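Local structure of peptidase S15/CocE/NonD (Thaumarchaeota archaeon SCGC AB-539-E09, 4PF1) at residues Gln89-Tyr99 and Arg352-Asp361; Arg154-Tyr165 and Ala177-Met187. The protein is a serine aminopeptidase of the alpha/beta-hydrolase fold that probably cleaves residues from the N-terminal end of peptides. All blocks are in the same frame, centred on the assembly; numbering follows the deposited sequence.

Contact 1 of 2, residues Gln89-Tyr99 and Arg352-Asp361; sequences QMNDTTSAARY and RRNVMQPFLD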
loop_
_atom_site.group_PDB
_atom_site.type_symbol
_atom_site.label_atom_id
_atom_site.label_comp_id
_atom_site.label_asym_id
_atom_site.label_seq_id
_atom_site.Cartn_x
_atom_site.Cartn_y
_atom_site.Cartn_z
ATOM N N GLN A 89 9.957 3.193 -23.009
ATOM C CA GLN A 89 9.090 2.029 -23.258
ATOM C C GLN A 89 8.483 2.055 -24.670
ATOM O O GLN A 89 8.221 0.999 -25.234
ATOM C CB GLN A 89 7.979 1.935 -22.197
ATOM C CG GLN A 89 8.480 1.447 -20.841
ATOM C CD GLN A 89 7.634 1.953 -19.701
ATOM O OE1 GLN A 89 7.659 3.140 -19.352
ATOM N NE2 GLN A 89 6.890 1.054 -19.073
ATOM N N MET A 90 8.315 3.257 -25.251
ATOM C CA MET A 90 7.809 3.453 -26.611
ATOM C C MET A 90 8.659 2.689 -27.639
ATOM O O MET A 90 8.113 2.150 -28.600
ATOM C CB MET A 90 7.793 4.956 -26.948
ATOM C CG MET A 90 7.271 5.274 -28.348
ATOM S SD MET A 90 7.351 7.037 -28.754
ATOM C CE MET A 90 9.115 7.290 -28.795
ATOM N N ASN A 91 9.985 2.619 -27.410
ATOM C CA ASN A 91 10.937 1.966 -28.311
ATOM C C ASN A 91 11.182 0.473 -27.980
ATOM O O ASN A 91 12.143 -0.098 -28.500
ATOM C CB ASN A 91 12.274 2.717 -28.298
ATOM C CG ASN A 91 12.206 4.088 -28.903
ATOM O OD1 ASN A 91 11.988 5.083 -28.209
ATOM N ND2 ASN A 91 12.417 4.175 -30.210
ATOM N N ASP A 92 10.315 -0.166 -27.152
ATOM C CA ASP A 92 10.513 -1.575 -26.769
ATOM C C ASP A 92 10.533 -2.519 -27.986
ATOM O O ASP A 92 11.458 -3.325 -28.109
ATOM C CB ASP A 92 9.481 -2.055 -25.717
ATOM C CG ASP A 92 7.999 -1.821 -26.016
ATOM O OD1 ASP A 92 7.676 -1.359 -27.137
ATOM O OD2 ASP A 92 7.173 -2.037 -25.106
ATOM N N THR A 93 9.561 -2.379 -28.907
ATOM C CA THR A 93 9.487 -3.244 -30.090
ATOM C C THR A 93 10.624 -2.944 -31.090
ATOM O O THR A 93 11.136 -3.879 -31.706
ATOM C CB THR A 93 8.107 -3.168 -30.752
ATOM O OG1 THR A 93 7.907 -1.867 -31.302
ATOM C CG2 THR A 93 6.985 -3.512 -29.798
ATOM N N THR A 94 11.040 -1.658 -31.227
ATOM C CA THR A 94 12.126 -1.274 -32.152
ATOM C C THR A 94 13.483 -1.748 -31.624
ATOM O O THR A 94 14.353 -2.105 -32.419
ATOM C CB THR A 94 12.143 0.238 -32.422
ATOM O OG1 THR A 94 12.317 0.944 -31.195
ATOM C CG2 THR A 94 10.898 0.722 -33.152
ATOM N N SER A 95 13.664 -1.742 -30.282
ATOM C CA SER A 95 14.886 -2.221 -29.634
ATOM C C SER A 95 14.999 -3.740 -29.767
ATOM O O SER A 95 16.088 -4.243 -30.052
ATOM C CB SER A 95 14.916 -1.814 -28.163
ATOM O OG SER A 95 16.058 -2.343 -27.509
ATOM N N ALA A 96 13.868 -4.466 -29.581
ATOM C CA ALA A 96 13.817 -5.929 -29.708
ATOM C C ALA A 96 14.078 -6.366 -31.159
ATOM O O ALA A 96 14.701 -7.407 -31.382
ATOM C CB ALA A 96 12.468 -6.453 -29.236
ATOM N N ALA A 97 13.641 -5.537 -32.141
ATOM C CA ALA A 97 13.849 -5.772 -33.576
ATOM C C ALA A 97 15.273 -5.364 -34.006
ATOM O O ALA A 97 15.656 -5.576 -35.159
ATOM C CB ALA A 97 12.815 -4.999 -34.384
ATOM N N ARG A 98 16.049 -4.780 -33.062
ATOM C CA ARG A 98 17.440 -4.337 -33.228
ATOM C C ARG A 98 17.571 -3.187 -34.256
ATOM O O ARG A 98 18.518 -3.151 -35.048
ATOM C CB ARG A 98 18.380 -5.516 -33.555
ATOM C CG ARG A 98 18.366 -6.598 -32.473
ATOM C CD ARG A 98 19.209 -7.801 -32.841
ATOM N NE ARG A 98 20.638 -7.528 -32.699
ATOM C CZ ARG A 98 21.539 -7.747 -33.652
ATOM N NH1 ARG A 98 22.818 -7.471 -33.440
ATOM N NH2 ARG A 98 21.167 -8.253 -34.822
ATOM N N TYR A 99 16.638 -2.216 -34.186
ATOM C CA TYR A 99 16.680 -0.981 -34.980
ATOM C C TYR A 99 17.749 -0.074 -34.403
ATOM O O TYR A 99 18.106 -0.221 -33.229
ATOM C CB TYR A 99 15.323 -0.234 -34.881
ATOM C CG TYR A 99 14.213 -0.664 -35.820
ATOM C CD1 TYR A 99 14.077 -1.994 -36.212
ATOM C CD2 TYR A 99 13.226 0.233 -36.215
ATOM C CE1 TYR A 99 13.030 -2.402 -37.037
ATOM C CE2 TYR A 99 12.166 -0.166 -37.025
ATOM C CZ TYR A 99 12.073 -1.485 -37.436
ATOM O OH TYR A 99 11.049 -1.875 -38.263
ATOM N N ARG A 352 1.694 -1.830 -29.832
ATOM C CA ARG A 352 3.058 -1.659 -30.342
ATOM C C ARG A 352 3.604 -2.932 -30.988
ATOM O O ARG A 352 4.182 -2.853 -32.072
ATOM C CB ARG A 352 4.009 -1.155 -29.248
ATOM C CG ARG A 352 3.786 0.321 -28.917
ATOM C CD ARG A 352 4.886 0.932 -28.046
ATOM N NE ARG A 352 5.176 0.144 -26.842
ATOM C CZ ARG A 352 4.439 0.158 -25.735
ATOM N NH1 ARG A 352 3.336 0.895 -25.673
ATOM N NH2 ARG A 352 4.785 -0.582 -24.693
ATOM N N ARG A 353 3.392 -4.098 -30.357
ATOM C CA ARG A 353 3.895 -5.371 -30.885
ATOM C C ARG A 353 3.115 -5.858 -32.119
ATOM O O ARG A 353 3.731 -6.328 -33.072
ATOM C CB ARG A 353 3.864 -6.471 -29.807
ATOM C CG ARG A 353 4.809 -6.243 -28.621
ATOM C CD ARG A 353 4.866 -7.444 -27.680
ATOM N NE ARG A 353 3.534 -7.957 -27.351
ATOM C CZ ARG A 353 2.830 -7.588 -26.286
ATOM N NH1 ARG A 353 3.336 -6.722 -25.416
ATOM N NH2 ARG A 353 1.622 -8.092 -26.074
ATOM N N ASN A 354 1.768 -5.782 -32.087
ATOM C CA ASN A 354 0.925 -6.362 -33.137
ATOM C C ASN A 354 0.523 -5.403 -34.264
ATOM O O ASN A 354 0.096 -5.880 -35.315
ATOM C CB ASN A 354 -0.332 -6.976 -32.526
ATOM C CG ASN A 354 -0.039 -8.166 -31.658
ATOM O OD1 ASN A 354 0.141 -9.285 -32.143
ATOM N ND2 ASN A 354 0.050 -7.945 -30.356
ATOM N N VAL A 355 0.609 -4.076 -34.052
ATOM C CA VAL A 355 0.186 -3.109 -35.073
ATOM C C VAL A 355 1.351 -2.186 -35.487
ATOM O O VAL A 355 1.653 -2.108 -36.676
ATOM C CB VAL A 355 -1.058 -2.279 -34.622
ATOM C CG1 VAL A 355 -1.526 -1.334 -35.729
ATOM C CG2 VAL A 355 -2.202 -3.186 -34.167
ATOM N N MET A 356 1.988 -1.484 -34.516
ATOM C CA MET A 356 3.059 -0.519 -34.800
ATOM C C MET A 356 4.324 -1.178 -35.379
ATOM O O MET A 356 4.843 -0.688 -36.382
ATOM C CB MET A 356 3.417 0.314 -33.557
ATOM C CG MET A 356 4.289 1.528 -33.883
ATOM S SD MET A 356 5.046 2.326 -32.446
ATOM C CE MET A 356 6.160 1.048 -31.908
ATOM N N GLN A 357 4.835 -2.255 -34.746
ATOM C CA GLN A 357 6.045 -2.920 -35.240
ATOM C C GLN A 357 5.827 -3.538 -36.656
ATOM O O GLN A 357 6.643 -3.249 -37.529
ATOM C CB GLN A 357 6.585 -3.959 -34.239
ATOM C CG GLN A 357 8.060 -4.354 -34.478
ATOM C CD GLN A 357 9.023 -3.176 -34.561
ATOM O OE1 GLN A 357 8.951 -2.206 -33.791
ATOM N NE2 GLN A 357 9.966 -3.253 -35.485
ATOM N N PRO A 358 4.711 -4.268 -36.959
ATOM C CA PRO A 358 4.529 -4.774 -38.337
ATOM C C PRO A 358 4.365 -3.640 -39.360
ATOM O O PRO A 358 4.806 -3.789 -40.497
ATOM C CB PRO A 358 3.266 -5.637 -38.239
ATOM C CG PRO A 358 3.148 -5.978 -36.793
ATOM C CD PRO A 358 3.626 -4.750 -36.083
ATOM N N PHE A 359 3.773 -2.495 -38.941
ATOM C CA PHE A 359 3.642 -1.294 -39.778
ATOM C C PHE A 359 5.043 -0.801 -40.176
ATOM O O PHE A 359 5.323 -0.640 -41.363
ATOM C CB PHE A 359 2.859 -0.189 -39.023
ATOM C CG PHE A 359 2.871 1.188 -39.655
ATOM C CD1 PHE A 359 2.000 1.505 -40.693
ATOM C CD2 PHE A 359 3.722 2.182 -39.182
ATOM C CE1 PHE A 359 1.996 2.785 -41.259
ATOM C CE2 PHE A 359 3.720 3.459 -39.753
ATOM C CZ PHE A 359 2.859 3.751 -40.788
ATOM N N LEU A 360 5.932 -0.618 -39.173
ATOM C CA LEU A 360 7.307 -0.156 -39.374
ATOM C C LEU A 360 8.140 -1.173 -40.152
ATOM O O LEU A 360 8.849 -0.784 -41.079
ATOM C CB LEU A 360 7.991 0.153 -38.025
ATOM C CG LEU A 360 7.398 1.300 -37.190
ATOM C CD1 LEU A 360 8.010 1.331 -35.808
ATOM C CD2 LEU A 360 7.579 2.651 -37.884
ATOM N N ASP A 361 8.042 -2.474 -39.793
ATOM C CA ASP A 361 8.804 -3.540 -40.449
ATOM C C ASP A 361 8.487 -3.642 -41.942
ATOM O O ASP A 361 9.395 -3.898 -42.732
ATOM C CB ASP A 361 8.576 -4.895 -39.762
ATOM C CG ASP A 361 9.283 -5.040 -38.426
ATOM O OD1 ASP A 361 10.390 -4.472 -38.270
ATOM O OD2 ASP A 361 8.764 -5.774 -37.558
#
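T93 of the short helix 92-96 faces R353, in residues 352-361 of helix 347-365, with their CA atoms 6.0 Å apart; the axes of these two segments approach to 9.9 Å and cross at -56°. T93 is the knob, set among R352, R353, M356 and Q357. Its CG2 rests on the backbone of R352 and on CG of R353, while OG1, placed between the backbone N and the carbonyl carbon (chi1 67°), donates to OE1 of Q357 over 2.7 Å. On one flank of this knob, R352 takes D92 side-on: NE bonds OD1 at 2.9 Å and NH2 bonds OD2 at 2.8 Å, both nearly straight and in the guanidinium plane, with the carboxylate turned 27° from it. On the other flank, Y99 OH donates to OD1 of D361 at 2.7 Å. NE2 of Q357 reaches the same oxygen from the same face of the carboxylate, at 3.1 Å, so two donors hold OD1 and the amide is shared between T93 and D361. With D361 as acceptor for NE2, the amide is probably held in this orientation rather than flipped. R352 has a second role, its NH1 bonding the carbonyls of G331 and R333. Both segments pack on the central sheet: M90, T94 and Y99 touch strand 60-67, M90 and T94 also strand 100-105, and M356 and F359 pack on strand 178-184.

Contact 2 of 2, residues Arg154-Tyr165 and Ala177-Met187; sequences RVAAIGGSYEGY and ALKAVVPFASM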
loop_
_atom_site.group_PDB
_atom_site.type_symbol
_atom_site.label_atom_id
_atom_site.label_comp_id
_atom_site.label_asym_id
_atom_site.label_seq_id
_atom_site.Cartn_x
_atom_site.Cartn_y
_atom_site.Cartn_z
ATOM N N ARG A 154 17.050 3.565 -44.462
ATOM C CA ARG A 154 15.622 3.843 -44.259
ATOM C C ARG A 154 15.384 4.363 -42.839
ATOM O O ARG A 154 15.980 3.852 -41.889
ATOM C CB ARG A 154 14.772 2.592 -44.534
ATOM C CG ARG A 154 14.892 2.070 -45.963
ATOM C CD ARG A 154 13.863 0.997 -46.227
ATOM N NE ARG A 154 14.101 0.306 -47.491
ATOM C CZ ARG A 154 13.324 -0.661 -47.967
ATOM N NH1 ARG A 154 12.248 -1.051 -47.293
ATOM N NH2 ARG A 154 13.613 -1.243 -49.123
ATOM N N VAL A 155 14.550 5.414 -42.704
ATOM C CA VAL A 155 14.288 6.070 -41.418
ATOM C C VAL A 155 12.779 6.205 -41.172
ATOM O O VAL A 155 12.010 6.432 -42.108
ATOM C CB VAL A 155 14.992 7.473 -41.352
ATOM C CG1 VAL A 155 14.690 8.201 -40.038
ATOM C CG2 VAL A 155 16.500 7.356 -41.559
ATOM N N ALA A 156 12.371 6.081 -39.898
ATOM C CA ALA A 156 11.007 6.325 -39.444
ATOM C C ALA A 156 11.044 7.257 -38.248
ATOM O O ALA A 156 11.981 7.188 -37.452
ATOM C CB ALA A 156 10.320 5.024 -39.078
ATOM N N ALA A 157 10.059 8.156 -38.138
ATOM C CA ALA A 157 9.983 9.084 -37.016
ATOM C C ALA A 157 8.797 8.739 -36.126
ATOM O O ALA A 157 7.681 8.575 -36.623
ATOM C CB ALA A 157 9.876 10.516 -37.517
ATOM N N ILE A 158 9.050 8.547 -34.819
ATOM C CA ILE A 158 8.007 8.218 -33.845
ATOM C C ILE A 158 8.167 9.119 -32.606
ATOM O O ILE A 158 9.249 9.674 -32.380
ATOM C CB ILE A 158 7.984 6.691 -33.473
ATOM C CG1 ILE A 158 9.083 6.316 -32.444
ATOM C CG2 ILE A 158 8.030 5.789 -34.729
ATOM C CD1 ILE A 158 8.919 4.916 -31.786
ATOM N N GLY A 159 7.093 9.264 -31.836
ATOM C CA GLY A 159 7.096 10.095 -30.639
ATOM C C GLY A 159 5.727 10.594 -30.237
ATOM O O GLY A 159 4.812 10.646 -31.062
ATOM N N GLY A 160 5.597 10.965 -28.968
ATOM C CA GLY A 160 4.352 11.475 -28.408
ATOM C C GLY A 160 4.433 12.906 -27.920
ATOM O O GLY A 160 5.515 13.378 -27.555
ATOM N N SER A 161 3.270 13.602 -27.888
ATOM C CA SER A 161 3.125 14.993 -27.420
ATOM C C SER A 161 3.981 15.957 -28.278
ATOM O O SER A 161 3.744 16.049 -29.487
ATOM C CB SER A 161 3.478 15.095 -25.938
ATOM O OG SER A 161 2.904 16.243 -25.342
ATOM N N TYR A 162 4.982 16.650 -27.668
ATOM C CA TYR A 162 5.908 17.538 -28.389
ATOM C C TYR A 162 6.729 16.717 -29.390
ATOM O O TYR A 162 6.973 17.172 -30.507
ATOM C CB TYR A 162 6.836 18.268 -27.402
ATOM C CG TYR A 162 7.416 19.574 -27.909
ATOM C CD1 TYR A 162 8.368 19.589 -28.929
ATOM C CD2 TYR A 162 7.116 20.781 -27.285
ATOM C CE1 TYR A 162 8.950 20.782 -29.361
ATOM C CE2 TYR A 162 7.691 21.979 -27.709
ATOM C CZ TYR A 162 8.617 21.973 -28.738
ATOM O OH TYR A 162 9.196 23.151 -29.149
ATOM N N GLU A 163 7.111 15.483 -28.999
ATOM C CA GLU A 163 7.841 14.555 -29.868
ATOM C C GLU A 163 6.932 14.066 -31.006
ATOM O O GLU A 163 7.424 13.654 -32.050
ATOM C CB GLU A 163 8.400 13.371 -29.064
ATOM C CG GLU A 163 9.441 13.787 -28.034
ATOM C CD GLU A 163 9.896 12.709 -27.069
ATOM O OE1 GLU A 163 9.430 11.554 -27.188
ATOM O OE2 GLU A 163 10.726 13.024 -26.188
ATOM N N GLY A 164 5.618 14.142 -30.789
ATOM C CA GLY A 164 4.612 13.828 -31.795
ATOM C C GLY A 164 4.479 14.970 -32.779
ATOM O O GLY A 164 4.300 14.745 -33.977
ATOM N N TYR A 165 4.594 16.215 -32.270
ATOM C CA TYR A 165 4.578 17.442 -33.071
ATOM C C TYR A 165 5.799 17.459 -33.998
ATOM O O TYR A 165 5.657 17.770 -35.178
ATOM C CB TYR A 165 4.550 18.690 -32.151
ATOM C CG TYR A 165 4.885 19.996 -32.842
ATOM C CD1 TYR A 165 3.903 20.736 -33.491
ATOM C CD2 TYR A 165 6.177 20.517 -32.803
ATOM C CE1 TYR A 165 4.205 21.942 -34.123
ATOM C CE2 TYR A 165 6.493 21.715 -33.447
ATOM C CZ TYR A 165 5.499 22.431 -34.094
ATOM O OH TYR A 165 5.787 23.627 -34.703
ATOM N N ALA A 177 14.678 9.306 -47.516
ATOM C CA ALA A 177 14.959 8.172 -46.628
ATOM C C ALA A 177 13.839 7.952 -45.581
ATOM O O ALA A 177 13.757 6.863 -45.013
ATOM C CB ALA A 177 16.296 8.365 -45.935
ATOM N N LEU A 178 12.980 8.976 -45.328
ATOM C CA LEU A 178 11.858 8.840 -44.389
ATOM C C LEU A 178 10.767 7.974 -45.036
ATOM O O LEU A 178 10.195 8.359 -46.066
ATOM C CB LEU A 178 11.305 10.211 -43.946
ATOM C CG LEU A 178 10.180 10.160 -42.893
ATOM C CD1 LEU A 178 10.734 9.885 -41.499
ATOM C CD2 LEU A 178 9.375 11.435 -42.900
ATOM N N LYS A 179 10.509 6.788 -44.445
ATOM C CA LYS A 179 9.601 5.786 -45.001
ATOM C C LYS A 179 8.256 5.685 -44.276
ATOM O O LYS A 179 7.314 5.160 -44.862
ATOM C CB LYS A 179 10.280 4.398 -45.026
ATOM C CG LYS A 179 11.617 4.348 -45.791
ATOM C CD LYS A 179 11.479 4.708 -47.288
ATOM C CE LYS A 179 12.827 4.899 -47.943
ATOM N NZ LYS A 179 12.700 5.330 -49.358
ATOM N N ALA A 180 8.168 6.142 -43.004
ATOM C CA ALA A 180 6.927 6.080 -42.208
ATOM C C ALA A 180 7.007 6.964 -40.967
ATOM O O ALA A 180 8.103 7.282 -40.511
ATOM C CB ALA A 180 6.642 4.639 -41.789
ATOM N N VAL A 181 5.839 7.336 -40.400
ATOM C CA VAL A 181 5.759 8.121 -39.159
ATOM C C VAL A 181 4.684 7.541 -38.221
ATOM O O VAL A 181 3.649 7.056 -38.686
ATOM C CB VAL A 181 5.539 9.651 -39.374
ATOM C CG1 VAL A 181 6.806 10.340 -39.874
ATOM C CG2 VAL A 181 4.354 9.930 -40.293
ATOM N N VAL A 182 4.940 7.590 -36.899
ATOM C CA VAL A 182 3.989 7.139 -35.881
ATOM C C VAL A 182 3.815 8.275 -34.829
ATOM O O VAL A 182 4.434 8.231 -33.756
ATOM C CB VAL A 182 4.369 5.771 -35.227
ATOM C CG1 VAL A 182 3.273 5.295 -34.274
ATOM C CG2 VAL A 182 4.650 4.702 -36.282
ATOM N N PRO A 183 3.001 9.318 -35.126
ATOM C CA PRO A 183 2.814 10.386 -34.133
ATOM C C PRO A 183 1.793 9.997 -33.045
ATOM O O PRO A 183 0.628 9.719 -33.346
ATOM C CB PRO A 183 2.347 11.577 -34.976
ATOM C CG PRO A 183 1.719 10.978 -36.192
ATOM C CD PRO A 183 2.203 9.562 -36.349
ATOM N N PHE A 184 2.255 9.930 -31.782
ATOM C CA PHE A 184 1.414 9.633 -30.614
ATOM C C PHE A 184 0.946 10.920 -29.967
ATOM O O PHE A 184 1.729 11.865 -29.867
ATOM C CB PHE A 184 2.188 8.817 -29.559
ATOM C CG PHE A 184 2.577 7.398 -29.889
ATOM C CD1 PHE A 184 3.763 7.125 -30.563
ATOM C CD2 PHE A 184 1.847 6.328 -29.385
ATOM C CE1 PHE A 184 4.169 5.807 -30.796
ATOM C CE2 PHE A 184 2.246 5.009 -29.628
ATOM C CZ PHE A 184 3.407 4.758 -30.328
ATOM N N ALA A 185 -0.321 10.964 -29.518
ATOM C CA ALA A 185 -0.918 12.082 -28.759
ATOM C C ALA A 185 -0.253 13.449 -29.072
ATOM O O ALA A 185 0.172 14.156 -28.156
ATOM C CB ALA A 185 -0.800 11.784 -27.273
ATOM N N SER A 186 -0.155 13.797 -30.366
ATOM C CA SER A 186 0.552 14.981 -30.852
ATOM C C SER A 186 -0.077 16.309 -30.449
ATOM O O SER A 186 -1.298 16.411 -30.292
ATOM C CB SER A 186 0.663 14.938 -32.372
ATOM O OG SER A 186 1.397 13.801 -32.795
ATOM N N MET A 187 0.778 17.345 -30.326
ATOM C CA MET A 187 0.359 18.724 -30.101
ATOM C C MET A 187 -0.080 19.261 -31.462
ATOM O O MET A 187 0.746 19.342 -32.377
ATOM C CB MET A 187 1.517 19.559 -29.507
ATOM C CG MET A 187 1.972 19.093 -28.129
ATOM S SD MET A 187 3.433 19.980 -27.506
ATOM C CE MET A 187 2.745 21.569 -27.224
#
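V155 N and A177 O, 2.8 Å apart, open the hydrogen bonding between strands 154-160 and 178-184, which run parallel in a beta-alpha-beta unit of the alpha/beta-hydrolase sheet, joined through helix 162-169. V155 O then receives K179 N, and A157 pairs through its N with A180 O and through its O with V182 N; G159 O takes F184 N at 2.8 Å. I158 and V182 lie side by side, CG2 of the isoleucine 3.7 Å from CB of the valine, whereas A157 CB meets CG1 of V181 and CD1 of L178 on the other face. At the C-terminal end the strand turns sharply into the helix at S161, whose strained backbone (phi 61°, psi -118°) fits the nucleophile elbow of this fold; S161 probably forms a catalytic triad with H328 and D295. S161 N bonds F184 O at 3.1 Å. The backbone angles of G159 demand a glycine, and a side chain there would strike E163 O; the bare CA of G164 lets the helix come close to F184 and S186, where a CB would clash with S186 OG and F184 O. M187 packs against the start of the helix, its CB against Y165 CB and its sulfur obliquely placed beside the Y162 ring, a Met-aromatic contact. Replacing M187 with an alanine would probably open a gap beside the Y162 ring and leave the start of the helix less firmly packed. The hydroxyl of Y162 is held by N119 and Y116, that of Y165 by the carbonyl of K120. M187 SD lies 3.6 Å from Y162 CA.

The centres of contact 1 and contact 2 lie about 13 Å apart, and both segments of contact 2 come between 89-99 and 352-361 in sequence. The two meet directly, by packing. From 89-99, M90 SD reaches G159 CA at 3.6 Å, just before the turn that carries S161. From 352-361, M356 SD sits 3.6 Å from F184 CZ, and F359 CE2 lies 3.8 Å from A180 CB. Contact 1 thus packs on the face of the strand pair that carries I158, V182 and F184, while the probable active site belongs to the C-terminal end of contact 2, where a glycerol, probably from the crystallisation liquor, bonds S161 OG.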